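Local coordinates for protein fusarinine C esterase sidJ (Aspergillus fumigatus, PDB 6GUP) that hydrolyses the ester bonds of the fungal siderophore fusarinine C, yielding fusarinine and iron, but does not hydrolyse triacetylfusarinine C, at residues 52-57 with 327-332; 59-64 with 344-349; 197-202 with 232-237. All coordinates share one frame; numbering follows the deposited sequence.

Contact 1 (52-57 with 327-332); sequences TSYLAD and HALSND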
ATOM      1  N   THR A  52      -1.064   4.777 -12.199  1.00 41.76           N
ATOM      2  CA  THR A  52      -1.962   4.933 -13.346  1.00 50.57           C
ATOM      3  C   THR A  52      -1.126   5.040 -14.623  1.00 53.57           C
ATOM      4  O   THR A  52      -0.744   4.014 -15.180  1.00 50.72           O
ATOM      5  CB  THR A  52      -2.916   6.136 -13.173  1.00 51.78           C
ATOM      6  OG1 THR A  52      -2.185   7.274 -12.698  1.00 52.89           O
ATOM      7  CG2 THR A  52      -4.019   5.798 -12.189  1.00 49.96           C
ATOM      8  N   SER A  53      -0.826   6.261 -15.071  1.00 55.93           N
ATOM      9  CA  SER A  53      -0.014   6.503 -16.272  1.00 56.92           C
ATOM     10  C   SER A  53      -0.512   5.755 -17.533  1.00 51.84           C
ATOM     11  O   SER A  53      -1.625   6.012 -17.999  1.00 51.94           O
ATOM     12  CB  SER A  53       1.472   6.229 -15.970  1.00 62.32           C
ATOM     13  OG  SER A  53       1.725   4.854 -15.736  1.00 63.05           O
ATOM     14  N   TYR A  54       0.293   4.822 -18.046  1.00 46.77           N
ATOM     15  CA  TYR A  54       0.012   4.093 -19.296  1.00 42.93           C
ATOM     16  C   TYR A  54      -0.384   2.640 -19.023  1.00 41.33           C
ATOM     17  O   TYR A  54      -0.489   1.836 -19.954  1.00 39.85           O
ATOM     18  CB  TYR A  54       1.242   4.129 -20.224  1.00 41.55           C
ATOM     19  CG  TYR A  54       2.541   3.745 -19.539  1.00 40.07           C
ATOM     20  CD1 TYR A  54       2.884   2.406 -19.328  1.00 39.34           C
ATOM     21  CD2 TYR A  54       3.415   4.728 -19.072  1.00 38.84           C
ATOM     22  CE1 TYR A  54       4.065   2.061 -18.685  1.00 37.64           C
ATOM     23  CE2 TYR A  54       4.595   4.393 -18.429  1.00 37.88           C
ATOM     24  CZ  TYR A  54       4.917   3.062 -18.237  1.00 37.46           C
ATOM     25  OH  TYR A  54       6.087   2.738 -17.600  1.00 37.87           O
ATOM     26  N   LEU A  55      -0.627   2.313 -17.754  1.00 41.66           N
ATOM     27  CA  LEU A  55      -0.755   0.919 -17.322  1.00 42.47           C
ATOM     28  C   LEU A  55      -2.031   0.264 -17.851  1.00 41.56           C
ATOM     29  O   LEU A  55      -2.021  -0.918 -18.202  1.00 41.45           O
ATOM     30  CB  LEU A  55      -0.692   0.830 -15.787  1.00 43.37           C
ATOM     31  CG  LEU A  55       0.079  -0.308 -15.110  1.00 42.89           C
ATOM     32  CD1 LEU A  55       1.350  -0.693 -15.856  1.00 41.87           C
ATOM     33  CD2 LEU A  55       0.415   0.111 -13.686  1.00 43.84           C
ATOM     34  N   ALA A  56      -3.116   1.036 -17.907  1.00 41.60           N
ATOM     35  CA  ALA A  56      -4.381   0.570 -18.480  1.00 40.69           C
ATOM     36  C   ALA A  56      -4.248   0.251 -19.969  1.00 41.14           C
ATOM     37  O   ALA A  56      -4.730  -0.786 -20.426  1.00 40.41           O
ATOM     38  CB  ALA A  56      -5.474   1.607 -18.264  1.00 39.09           C
ATOM     39  N   ASP A  57      -3.594   1.146 -20.709  1.00 42.89           N
ATOM     40  CA  ASP A  57      -3.338   0.948 -22.143  1.00 44.64           C
ATOM     41  C   ASP A  57      -2.420  -0.247 -22.409  1.00 41.97           C
ATOM     42  O   ASP A  57      -2.612  -0.965 -23.392  1.00 41.46           O
ATOM     43  CB  ASP A  57      -2.733   2.216 -22.774  1.00 49.09           C
ATOM     44  CG  ASP A  57      -3.708   3.395 -22.800  1.00 53.97           C
ATOM     45  OD1 ASP A  57      -4.908   3.214 -22.502  1.00 56.04           O
ATOM     46  OD2 ASP A  57      -3.263   4.516 -23.125  1.00 54.77           O
ATOM     47  N   HIS A 327       7.176  12.773 -18.244  1.00 41.89           N
ATOM     48  CA  HIS A 327       7.733  11.801 -17.295  1.00 42.62           C
ATOM     49  C   HIS A 327       6.832  10.580 -17.098  1.00 44.64           C
ATOM     50  O   HIS A 327       7.281   9.442 -17.250  1.00 44.29           O
ATOM     51  CB  HIS A 327       8.000  12.462 -15.940  1.00 43.94           C
ATOM     52  CG  HIS A 327       8.660  11.553 -14.951  1.00 45.71           C
ATOM     53  ND1 HIS A 327       9.986  11.191 -15.043  1.00 45.23           N
ATOM     54  CD2 HIS A 327       8.171  10.920 -13.859  1.00 47.22           C
ATOM     55  CE1 HIS A 327      10.288  10.380 -14.045  1.00 45.46           C
ATOM     56  NE2 HIS A 327       9.205  10.199 -13.311  1.00 46.46           N
ATOM     57  N   ALA A 328       5.568  10.836 -16.764  1.00 47.11           N
ATOM     58  CA  ALA A 328       4.579   9.782 -16.519  1.00 47.75           C
ATOM     59  C   ALA A 328       3.575   9.588 -17.666  1.00 48.37           C
ATOM     60  O   ALA A 328       2.752   8.676 -17.600  1.00 49.10           O
ATOM     61  CB  ALA A 328       3.841  10.063 -15.219  1.00 48.12           C
ATOM     62  N   LEU A 329       3.643  10.428 -18.705  1.00 47.01           N
ATOM     63  CA  LEU A 329       2.742  10.344 -19.867  1.00 45.95           C
ATOM     64  C   LEU A 329       1.259  10.427 -19.449  1.00 50.70           C
ATOM     65  O   LEU A 329       0.401   9.732 -20.000  1.00 51.07           O
ATOM     66  CB  LEU A 329       3.027   9.074 -20.695  1.00 41.59           C
ATOM     67  CG  LEU A 329       4.444   8.893 -21.270  1.00 37.82           C
ATOM     68  CD1 LEU A 329       5.436   8.349 -20.247  1.00 35.87           C
ATOM     69  CD2 LEU A 329       4.410   7.975 -22.486  1.00 36.56           C
ATOM     70  N   SER A 330       0.976  11.300 -18.481  1.00 59.30           N
ATOM     71  CA  SER A 330      -0.331  11.351 -17.804  1.00 68.79           C
ATOM     72  C   SER A 330      -1.427  12.089 -18.574  1.00 78.28           C
ATOM     73  O   SER A 330      -2.605  11.750 -18.446  1.00 80.16           O
ATOM     74  CB  SER A 330      -0.188  12.013 -16.429  1.00 69.69           C
ATOM     75  OG  SER A 330       0.875  11.446 -15.686  1.00 69.20           O
ATOM     76  N   ASN A 331      -1.041  13.090 -19.365  1.00 89.16           N
ATOM     77  CA  ASN A 331      -1.992  14.050 -19.940  1.00 98.68           C
ATOM     78  C   ASN A 331      -2.886  13.457 -21.031  1.00103.24           C
ATOM     79  O   ASN A 331      -2.684  12.326 -21.481  1.00102.24           O
ATOM     80  CB  ASN A 331      -1.251  15.266 -20.525  1.00100.96           C
ATOM     81  CG  ASN A 331      -0.341  15.954 -19.520  1.00101.02           C
ATOM     82  OD1 ASN A 331      -0.591  15.930 -18.314  1.00103.74           O
ATOM     83  ND2 ASN A 331       0.721  16.575 -20.018  1.00100.45           N
ATOM     84  N   ASP A 332      -3.871  14.251 -21.445  1.00106.72           N
ATOM     85  CA  ASP A 332      -4.658  13.985 -22.655  1.00104.49           C
ATOM     86  C   ASP A 332      -3.804  14.290 -23.895  1.00 89.37           C
ATOM     87  O   ASP A 332      -3.956  13.652 -24.940  1.00 86.23           O
ATOM     88  CB  ASP A 332      -5.937  14.828 -22.658  1.00113.36           C
ATOM     89  CG  ASP A 332      -6.867  14.493 -21.497  1.00115.70           C
ATOM     90  OD1 ASP A 332      -7.449  15.431 -20.913  1.00115.78           O
ATOM     91  OD2 ASP A 332      -7.014  13.297 -21.166  1.00114.76           O
TER
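S53 and Y54 meet A328 and L329 where the turn before helix 55-61 lies against the loop that carries H327. T52, one residue earlier, supplies the oxygen that shapes the turn. T52 O receives L55 N at 3.1 Å, closing a type II' beta turn, and S53 OG at 2.7 Å. The two donors come from opposite faces of the carbonyl plane; the serine hydroxyl stands well above it, at a C=O...O angle of 97°, and so does not use a lone-pair direction. T52 itself packs on E21 of the second subunit.

S53 occupies the turn position with positive phi. Its hydroxyl sits between the backbone N and the carbonyl carbon (chi1 68°), which bends OG back to T52, so that CB is the atom that meets the loop. CB comes within 3.2 Å of A328 O, a tight carbon-to-oxygen approach. The same OG also lies over one face of the Y54 ring, 3.7 Å above its plane and displaced toward the rim.

Y54, at the N-cap position, directs its CA–CB bond toward the loop. Its CD2 rests 4.3 Å from L329 CD1, at an oblique angle, and equally far from A328 O. The phenol oxygen is hydrogen-bonded to Q163 OE1, while Q163 NE2 holds H327 O. Further along, D57 forms a salt bridge with R338, whose guanidinium group also reaches L329 O and N331 O.

Direct contact is small and of van der Waals kind, two of its three approaches being carbon against A328 O, whereas Q163 and R338 supply polar bridges between the two segments. H327 is hydrogen-bonded to D286 and S123 in a geometry consistent with a Ser-His-Asp triad, so these bridges probably help to position the histidine loop.

Contact 2 (59-64 with 344-349); sequences AHALQP and KVLGYL
L62 and L346 bring their CA atoms to 7.6 Å where segment 59-64, partly on helix 55-61, passes the helical residues 344-349, whose backbone is held by regular bonds such as L349 N to V345 O.

L346 starts out toward the neighbouring segment and ends as a fork at A61. Both of its methyls, CD1 and CD2, lie 3.9 Å from A61 CB, and CD2 also leans on the backbone, 3.7 Å from A61 O. The chi1 of this leucine, -91°, lies off the staggered position, and in this setting both methyls reach the small alanine.

L62 works differently. Its CA–CB bond does not aim at the helix, yet the extended chain (chi2 172°) carries CD2 across the gap. That one methyl touches two others, L346 CD1 and L349 CD1, each at 3.8 Å and in directions roughly at right angles to each other. The two leucines, three residues apart, project toward the same neighbour. L62 slants across L346 but crosses L349 at roughly a right angle, so one branch is touched from two directions.

Behind these side chains lies the sheet. L62 leans on L69 of strand 67-72, L349 on W67 and on V118 of strand 117-122, while L58, one turn before L62, touches both V345 and L346.

Helix 55-61 is the crossover helix between strands 37-42 and 67-72, and helix 335-353 closes the fold. Their pairing over strands 67-72 and 117-122 is the arrangement expected of the first and last helices of an alpha/beta hydrolase, which lie together on one face of the central sheet.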
ATOM      1  N   ALA A  59      -2.104  -2.960 -20.349  1.00 43.59           N
ATOM      2  CA  ALA A  59      -2.946  -4.130 -20.058  1.00 42.24           C
ATOM      3  C   ALA A  59      -3.911  -4.448 -21.205  1.00 44.45           C
ATOM      4  O   ALA A  59      -4.096  -5.616 -21.555  1.00 45.76           O
ATOM      5  CB  ALA A  59      -3.719  -3.922 -18.763  1.00 39.71           C
ATOM      6  N   HIS A  60      -4.513  -3.407 -21.781  1.00 48.31           N
ATOM      7  CA  HIS A  60      -5.386  -3.545 -22.955  1.00 53.65           C
ATOM      8  C   HIS A  60      -4.639  -4.108 -24.172  1.00 52.52           C
ATOM      9  O   HIS A  60      -5.177  -4.949 -24.896  1.00 52.54           O
ATOM     10  CB  HIS A  60      -6.027  -2.193 -23.305  1.00 61.45           C
ATOM     11  CG  HIS A  60      -6.969  -2.247 -24.469  1.00 68.91           C
ATOM     12  ND1 HIS A  60      -8.037  -3.116 -24.524  1.00 72.76           N
ATOM     13  CD2 HIS A  60      -7.008  -1.531 -25.618  1.00 73.75           C
ATOM     14  CE1 HIS A  60      -8.689  -2.939 -25.659  1.00 75.44           C
ATOM     15  NE2 HIS A  60      -8.086  -1.982 -26.341  1.00 75.53           N
ATOM     16  N   ALA A  61      -3.407  -3.643 -24.383  1.00 49.86           N
ATOM     17  CA  ALA A  61      -2.566  -4.111 -25.494  1.00 47.64           C
ATOM     18  C   ALA A  61      -2.051  -5.545 -25.315  1.00 47.50           C
ATOM     19  O   ALA A  61      -1.848  -6.253 -26.305  1.00 47.64           O
ATOM     20  CB  ALA A  61      -1.396  -3.159 -25.708  1.00 46.69           C
ATOM     21  N   LEU A  62      -1.832  -5.965 -24.066  1.00 47.71           N
ATOM     22  CA  LEU A  62      -1.369  -7.329 -23.761  1.00 48.46           C
ATOM     23  C   LEU A  62      -2.483  -8.399 -23.721  1.00 50.86           C
ATOM     24  O   LEU A  62      -2.183  -9.577 -23.515  1.00 50.96           O
ATOM     25  CB  LEU A  62      -0.590  -7.347 -22.435  1.00 47.40           C
ATOM     26  CG  LEU A  62       0.703  -6.526 -22.352  1.00 46.78           C
ATOM     27  CD1 LEU A  62       1.215  -6.499 -20.919  1.00 46.58           C
ATOM     28  CD2 LEU A  62       1.778  -7.053 -23.290  1.00 48.24           C
ATOM     29  N   GLN A  63      -3.746  -8.002 -23.907  1.00 55.38           N
ATOM     30  CA  GLN A  63      -4.881  -8.951 -23.963  1.00 59.94           C
ATOM     31  C   GLN A  63      -4.737 -10.081 -25.006  1.00 58.66           C
ATOM     32  O   GLN A  63      -4.883 -11.252 -24.650  1.00 60.49           O
ATOM     33  CB  GLN A  63      -6.220  -8.216 -24.167  1.00 66.28           C
ATOM     34  CG  GLN A  63      -6.806  -7.615 -22.898  1.00 74.40           C
ATOM     35  CD  GLN A  63      -8.074  -6.811 -23.145  1.00 80.06           C
ATOM     36  OE1 GLN A  63      -8.721  -6.942 -24.185  1.00 82.13           O
ATOM     37  NE2 GLN A  63      -8.435  -5.974 -22.179  1.00 80.29           N
ATOM     38  N   PRO A  64      -4.451  -9.741 -26.285  1.00 58.26           N
ATOM     39  CA  PRO A  64      -4.235 -10.793 -27.297  1.00 58.06           C
ATOM     40  C   PRO A  64      -2.947 -11.629 -27.158  1.00 56.55           C
ATOM     41  O   PRO A  64      -2.853 -12.693 -27.772  1.00 57.12           O
ATOM     42  CB  PRO A  64      -4.206 -10.007 -28.620  1.00 59.68           C
ATOM     43  CG  PRO A  64      -3.840  -8.618 -28.233  1.00 59.61           C
ATOM     44  CD  PRO A  64      -4.505  -8.404 -26.909  1.00 59.38           C
ATOM     45  N   LYS A 344       6.419   0.003 -28.148  1.00 34.72           N
ATOM     46  CA  LYS A 344       7.822  -0.369 -27.916  1.00 34.90           C
ATOM     47  C   LYS A 344       7.948  -1.527 -26.921  1.00 33.92           C
ATOM     48  O   LYS A 344       8.819  -2.384 -27.081  1.00 32.89           O
ATOM     49  CB  LYS A 344       8.657   0.819 -27.414  1.00 36.90           C
ATOM     50  CG  LYS A 344       8.813   2.007 -28.363  1.00 40.24           C
ATOM     51  CD  LYS A 344       9.202   1.634 -29.791  1.00 42.03           C
ATOM     52  CE  LYS A 344       7.994   1.593 -30.719  1.00 43.95           C
ATOM     53  NZ  LYS A 344       8.366   1.253 -32.119  1.00 45.01           N
ATOM     54  N   VAL A 345       7.090  -1.541 -25.899  1.00 34.50           N
ATOM     55  CA  VAL A 345       7.069  -2.635 -24.918  1.00 34.41           C
ATOM     56  C   VAL A 345       6.632  -3.946 -25.578  1.00 36.00           C
ATOM     57  O   VAL A 345       7.276  -4.975 -25.385  1.00 34.95           O
ATOM     58  CB  VAL A 345       6.170  -2.307 -23.698  1.00 32.41           C
ATOM     59  CG1 VAL A 345       5.976  -3.529 -22.803  1.00 31.98           C
ATOM     60  CG2 VAL A 345       6.775  -1.165 -22.893  1.00 31.12           C
ATOM     61  N   LEU A 346       5.545  -3.904 -26.350  1.00 38.69           N
ATOM     62  CA  LEU A 346       5.068  -5.090 -27.086  1.00 40.66           C
ATOM     63  C   LEU A 346       6.097  -5.625 -28.089  1.00 39.18           C
ATOM     64  O   LEU A 346       6.237  -6.840 -28.241  1.00 38.65           O
ATOM     65  CB  LEU A 346       3.729  -4.819 -27.793  1.00 44.54           C
ATOM     66  CG  LEU A 346       2.472  -5.152 -26.979  1.00 49.72           C
ATOM     67  CD1 LEU A 346       2.324  -4.257 -25.757  1.00 50.92           C
ATOM     68  CD2 LEU A 346       1.235  -5.055 -27.858  1.00 53.58           C
ATOM     69  N   GLY A 347       6.808  -4.717 -28.759  1.00 38.34           N
ATOM     70  CA  GLY A 347       7.895  -5.085 -29.674  1.00 37.45           C
ATOM     71  C   GLY A 347       9.073  -5.742 -28.973  1.00 36.77           C
ATOM     72  O   GLY A 347       9.649  -6.703 -29.486  1.00 36.65           O
ATOM     73  N   TYR A 348       9.431  -5.212 -27.802  1.00 35.75           N
ATOM     74  CA  TYR A 348      10.451  -5.812 -26.935  1.00 34.42           C
ATOM     75  C   TYR A 348      10.044  -7.222 -26.490  1.00 33.51           C
ATOM     76  O   TYR A 348      10.843  -8.159 -26.567  1.00 33.30           O
ATOM     77  CB  TYR A 348      10.692  -4.916 -25.709  1.00 34.12           C
ATOM     78  CG  TYR A 348      11.661  -5.476 -24.692  1.00 34.18           C
ATOM     79  CD1 TYR A 348      11.220  -6.302 -23.654  1.00 34.09           C
ATOM     80  CD2 TYR A 348      13.017  -5.176 -24.762  1.00 34.10           C
ATOM     81  CE1 TYR A 348      12.107  -6.819 -22.724  1.00 33.22           C
ATOM     82  CE2 TYR A 348      13.914  -5.685 -23.833  1.00 33.63           C
ATOM     83  CZ  TYR A 348      13.452  -6.505 -22.818  1.00 33.32           C
ATOM     84  OH  TYR A 348      14.329  -7.012 -21.898  1.00 33.18           O
ATOM     85  N   LEU A 349       8.805  -7.354 -26.020  1.00 33.89           N
ATOM     86  CA  LEU A 349       8.267  -8.644 -25.569  1.00 36.42           C
ATOM     87  C   LEU A 349       8.093  -9.662 -26.707  1.00 39.29           C
ATOM     88  O   LEU A 349       8.281 -10.862 -26.492  1.00 39.94           O
ATOM     89  CB  LEU A 349       6.933  -8.445 -24.833  1.00 37.21           C
ATOM     90  CG  LEU A 349       6.958  -7.674 -23.503  1.00 36.64           C
ATOM     91  CD1 LEU A 349       5.536  -7.451 -23.010  1.00 36.46           C
ATOM     92  CD2 LEU A 349       7.780  -8.382 -22.436  1.00 35.52           C
TER

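Contact 3 (197-202 with 232-237); sequences SMAREA and RRFLSL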
ATOM      1  N   SER A 197      18.358  22.388   6.642  1.00 56.77           N
ATOM      2  CA  SER A 197      18.729  22.735   8.020  1.00 58.19           C
ATOM      3  C   SER A 197      18.024  21.860   9.064  1.00 59.19           C
ATOM      4  O   SER A 197      18.640  21.452  10.051  1.00 60.87           O
ATOM      5  CB  SER A 197      18.428  24.213   8.287  1.00 57.91           C
ATOM      6  OG  SER A 197      18.756  24.579   9.618  1.00 60.08           O
ATOM      7  N   MET A 198      16.738  21.587   8.840  1.00 56.68           N
ATOM      8  CA  MET A 198      15.971  20.651   9.674  1.00 54.92           C
ATOM      9  C   MET A 198      16.511  19.229   9.572  1.00 51.51           C
ATOM     10  O   MET A 198      16.683  18.549  10.587  1.00 50.46           O
ATOM     11  CB  MET A 198      14.495  20.635   9.265  1.00 55.56           C
ATOM     12  CG  MET A 198      13.717  21.870   9.674  1.00 57.36           C
ATOM     13  SD  MET A 198      12.082  21.904   8.919  1.00 62.02           S
ATOM     14  CE  MET A 198      11.291  20.575   9.822  1.00 67.18           C
ATOM     15  N   ALA A 199      16.762  18.792   8.339  1.00 48.07           N
ATOM     16  CA  ALA A 199      17.220  17.432   8.064  1.00 45.50           C
ATOM     17  C   ALA A 199      18.622  17.148   8.611  1.00 46.87           C
ATOM     18  O   ALA A 199      18.880  16.049   9.110  1.00 45.56           O
ATOM     19  CB  ALA A 199      17.166  17.151   6.570  1.00 43.28           C
ATOM     20  N   ARG A 200      19.518  18.130   8.514  1.00 48.42           N
ATOM     21  CA  ARG A 200      20.870  18.013   9.080  1.00 50.41           C
ATOM     22  C   ARG A 200      20.848  17.958  10.606  1.00 48.13           C
ATOM     23  O   ARG A 200      21.590  17.181  11.210  1.00 47.94           O
ATOM     24  CB  ARG A 200      21.761  19.172   8.634  1.00 54.97           C
ATOM     25  CG  ARG A 200      22.041  19.218   7.140  1.00 59.41           C
ATOM     26  CD  ARG A 200      23.204  20.145   6.830  1.00 66.04           C
ATOM     27  NE  ARG A 200      22.978  21.006   5.671  1.00 74.37           N
ATOM     28  CZ  ARG A 200      23.832  21.941   5.250  1.00 82.99           C
ATOM     29  NH1 ARG A 200      24.991  22.145   5.882  1.00 86.56           N
ATOM     30  NH2 ARG A 200      23.530  22.678   4.185  1.00 85.94           N
ATOM     31  N   GLU A 201      20.005  18.792  11.214  1.00 47.30           N
ATOM     32  CA  GLU A 201      19.833  18.821  12.669  1.00 51.40           C
ATOM     33  C   GLU A 201      19.309  17.484  13.202  1.00 49.95           C
ATOM     34  O   GLU A 201      19.778  16.999  14.232  1.00 49.60           O
ATOM     35  CB  GLU A 201      18.891  19.964  13.070  1.00 57.83           C
ATOM     36  CG  GLU A 201      18.823  20.249  14.570  1.00 67.68           C
ATOM     37  CD  GLU A 201      17.564  19.720  15.243  1.00 73.85           C
ATOM     38  OE1 GLU A 201      16.455  19.919  14.701  1.00 78.22           O
ATOM     39  OE2 GLU A 201      17.678  19.122  16.333  1.00 77.25           O
ATOM     40  N   ALA A 202      18.351  16.894  12.487  1.00 49.00           N
ATOM     41  CA  ALA A 202      17.793  15.585  12.844  1.00 48.01           C
ATOM     42  C   ALA A 202      18.816  14.454  12.719  1.00 47.01           C
ATOM     43  O   ALA A 202      18.846  13.558  13.560  1.00 47.05           O
ATOM     44  CB  ALA A 202      16.572  15.281  11.992  1.00 49.13           C
ATOM     45  N   ARG A 232      16.502  11.754   7.194  1.00 47.58           N
ATOM     46  CA  ARG A 232      17.587  10.956   6.615  1.00 52.10           C
ATOM     47  C   ARG A 232      17.414  10.724   5.120  1.00 55.21           C
ATOM     48  O   ARG A 232      18.394  10.778   4.371  1.00 56.58           O
ATOM     49  CB  ARG A 232      17.729   9.610   7.327  1.00 54.43           C
ATOM     50  CG  ARG A 232      18.384   9.729   8.689  1.00 58.90           C
ATOM     51  CD  ARG A 232      18.687   8.367   9.284  1.00 63.59           C
ATOM     52  NE  ARG A 232      17.482   7.624   9.640  1.00 67.57           N
ATOM     53  CZ  ARG A 232      17.475   6.444  10.264  1.00 70.29           C
ATOM     54  NH1 ARG A 232      18.612   5.848  10.622  1.00 70.67           N
ATOM     55  NH2 ARG A 232      16.321   5.851  10.541  1.00 70.23           N
ATOM     56  N   ARG A 233      16.181  10.467   4.691  1.00 56.61           N
ATOM     57  CA  ARG A 233      15.908  10.277   3.271  1.00 57.94           C
ATOM     58  C   ARG A 233      16.080  11.563   2.477  1.00 59.33           C
ATOM     59  O   ARG A 233      16.643  11.543   1.385  1.00 60.77           O
ATOM     60  CB  ARG A 233      14.514   9.713   3.029  1.00 57.42           C
ATOM     61  CG  ARG A 233      14.418   9.149   1.632  1.00 61.76           C
ATOM     62  CD  ARG A 233      13.044   8.697   1.182  1.00 65.20           C
ATOM     63  NE  ARG A 233      12.957   8.801  -0.277  1.00 68.64           N
ATOM     64  CZ  ARG A 233      13.713   8.122  -1.149  1.00 71.62           C
ATOM     65  NH1 ARG A 233      14.637   7.245  -0.750  1.00 75.51           N
ATOM     66  NH2 ARG A 233      13.544   8.323  -2.454  1.00 71.28           N
ATOM     67  N   PHE A 234      15.585  12.670   3.021  1.00 58.56           N
ATOM     68  CA  PHE A 234      15.733  13.972   2.379  1.00 57.55           C
ATOM     69  C   PHE A 234      17.208  14.371   2.211  1.00 58.42           C
ATOM     70  O   PHE A 234      17.582  14.916   1.170  1.00 59.41           O
ATOM     71  CB  PHE A 234      14.967  15.044   3.160  1.00 55.30           C
ATOM     72  CG  PHE A 234      15.198  16.437   2.656  1.00 53.96           C
ATOM     73  CD1 PHE A 234      14.338  17.014   1.727  1.00 53.41           C
ATOM     74  CD2 PHE A 234      16.289  17.169   3.101  1.00 54.38           C
ATOM     75  CE1 PHE A 234      14.563  18.300   1.258  1.00 52.69           C
ATOM     76  CE2 PHE A 234      16.520  18.446   2.634  1.00 54.90           C
ATOM     77  CZ  PHE A 234      15.655  19.018   1.716  1.00 54.69           C
ATOM     78  N   LEU A 235      18.028  14.111   3.232  1.00 56.39           N
ATOM     79  CA  LEU A 235      19.471  14.418   3.175  1.00 55.84           C
ATOM     80  C   LEU A 235      20.198  13.695   2.051  1.00 57.03           C
ATOM     81  O   LEU A 235      21.109  14.254   1.441  1.00 58.87           O
ATOM     82  CB  LEU A 235      20.176  14.099   4.501  1.00 52.41           C
ATOM     83  CG  LEU A 235      20.094  15.140   5.616  1.00 52.86           C
ATOM     84  CD1 LEU A 235      20.984  14.709   6.769  1.00 51.98           C
ATOM     85  CD2 LEU A 235      20.483  16.532   5.138  1.00 55.16           C
ATOM     86  N   SER A 236      19.799  12.452   1.802  1.00 56.22           N
ATOM     87  CA  SER A 236      20.308  11.675   0.672  1.00 55.72           C
ATOM     88  C   SER A 236      20.100  12.400  -0.662  1.00 56.04           C
ATOM     89  O   SER A 236      20.987  12.402  -1.518  1.00 58.39           O
ATOM     90  CB  SER A 236      19.619  10.307   0.622  1.00 53.36           C
ATOM     91  OG  SER A 236      20.258   9.446  -0.300  1.00 56.68           O
ATOM     92  N   LEU A 237      18.933  13.024  -0.816  1.00 53.73           N
ATOM     93  CA  LEU A 237      18.554  13.689  -2.064  1.00 51.79           C
ATOM     94  C   LEU A 237      19.205  15.063  -2.283  1.00 54.13           C
ATOM     95  O   LEU A 237      19.347  15.483  -3.433  1.00 54.24           O
ATOM     96  CB  LEU A 237      17.021  13.799  -2.163  1.00 51.72           C
ATOM     97  CG  LEU A 237      16.215  12.508  -1.914  1.00 51.05           C
ATOM     98  CD1 LEU A 237      14.743  12.682  -2.262  1.00 51.28           C
ATOM     99  CD2 LEU A 237      16.800  11.309  -2.653  1.00 50.88           C
TER
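A199 is met by F234 and L235 together, and the contact is van der Waals in kind. The helical segments cross at -120° with their axes 8.8 Å apart, and A199, a small residue, makes the closest CA approach, to L235.

Among the apolar contacts, the methyl of A199 touches two larger side chains. CB lies 3.6 Å from F234 CD2, meeting the ring obliquely, and 3.7 Å from L235 CD2. The phenyl group swings out with CG anti to the backbone N (chi1 173°), and beyond A199 it reaches F192, L195 and T196 of the same helix 185-205.

Contacts with polar residues or groups are made by aliphatic atoms. The two branches of L235 divide the work: CD1 rests on the backbone, 3.4 Å from A199 O, whereas CD2 also touches R200 CG at 3.7 Å. The arginine thereby offers its hydrocarbon stem, crossed by the leucine at about a right angle, while the guanidinium group takes no part.

Ionic partners of helix 231-238 lie elsewhere: R232 pairs with D211 and R233 with D249.

The chemistry is therefore that of shape fitting. A199, F234 and L235 carry the packing between the two helices, while the charged groups tie the second helix to other parts of the chain.

From the N terminus, the chain lays down 52-57 and 59-64 one after the other, each with part of helix 55-61. It then builds the central strands and enters the long excursion between strands 159-163 and 278-283. There contact 3 closes a short loop of its own, joining helices 185-205 and 231-238 in a position where alpha/beta hydrolases commonly carry a cap. Only after returning to the sheet does the chain close contact 1, with the histidine loop, and then contact 2, with helix 335-353. Contacts 1 and 2 therefore cross, and both enclose contact 3, which lies on the other side of the chain's centre from contact 2, about 41 Å between contact centres.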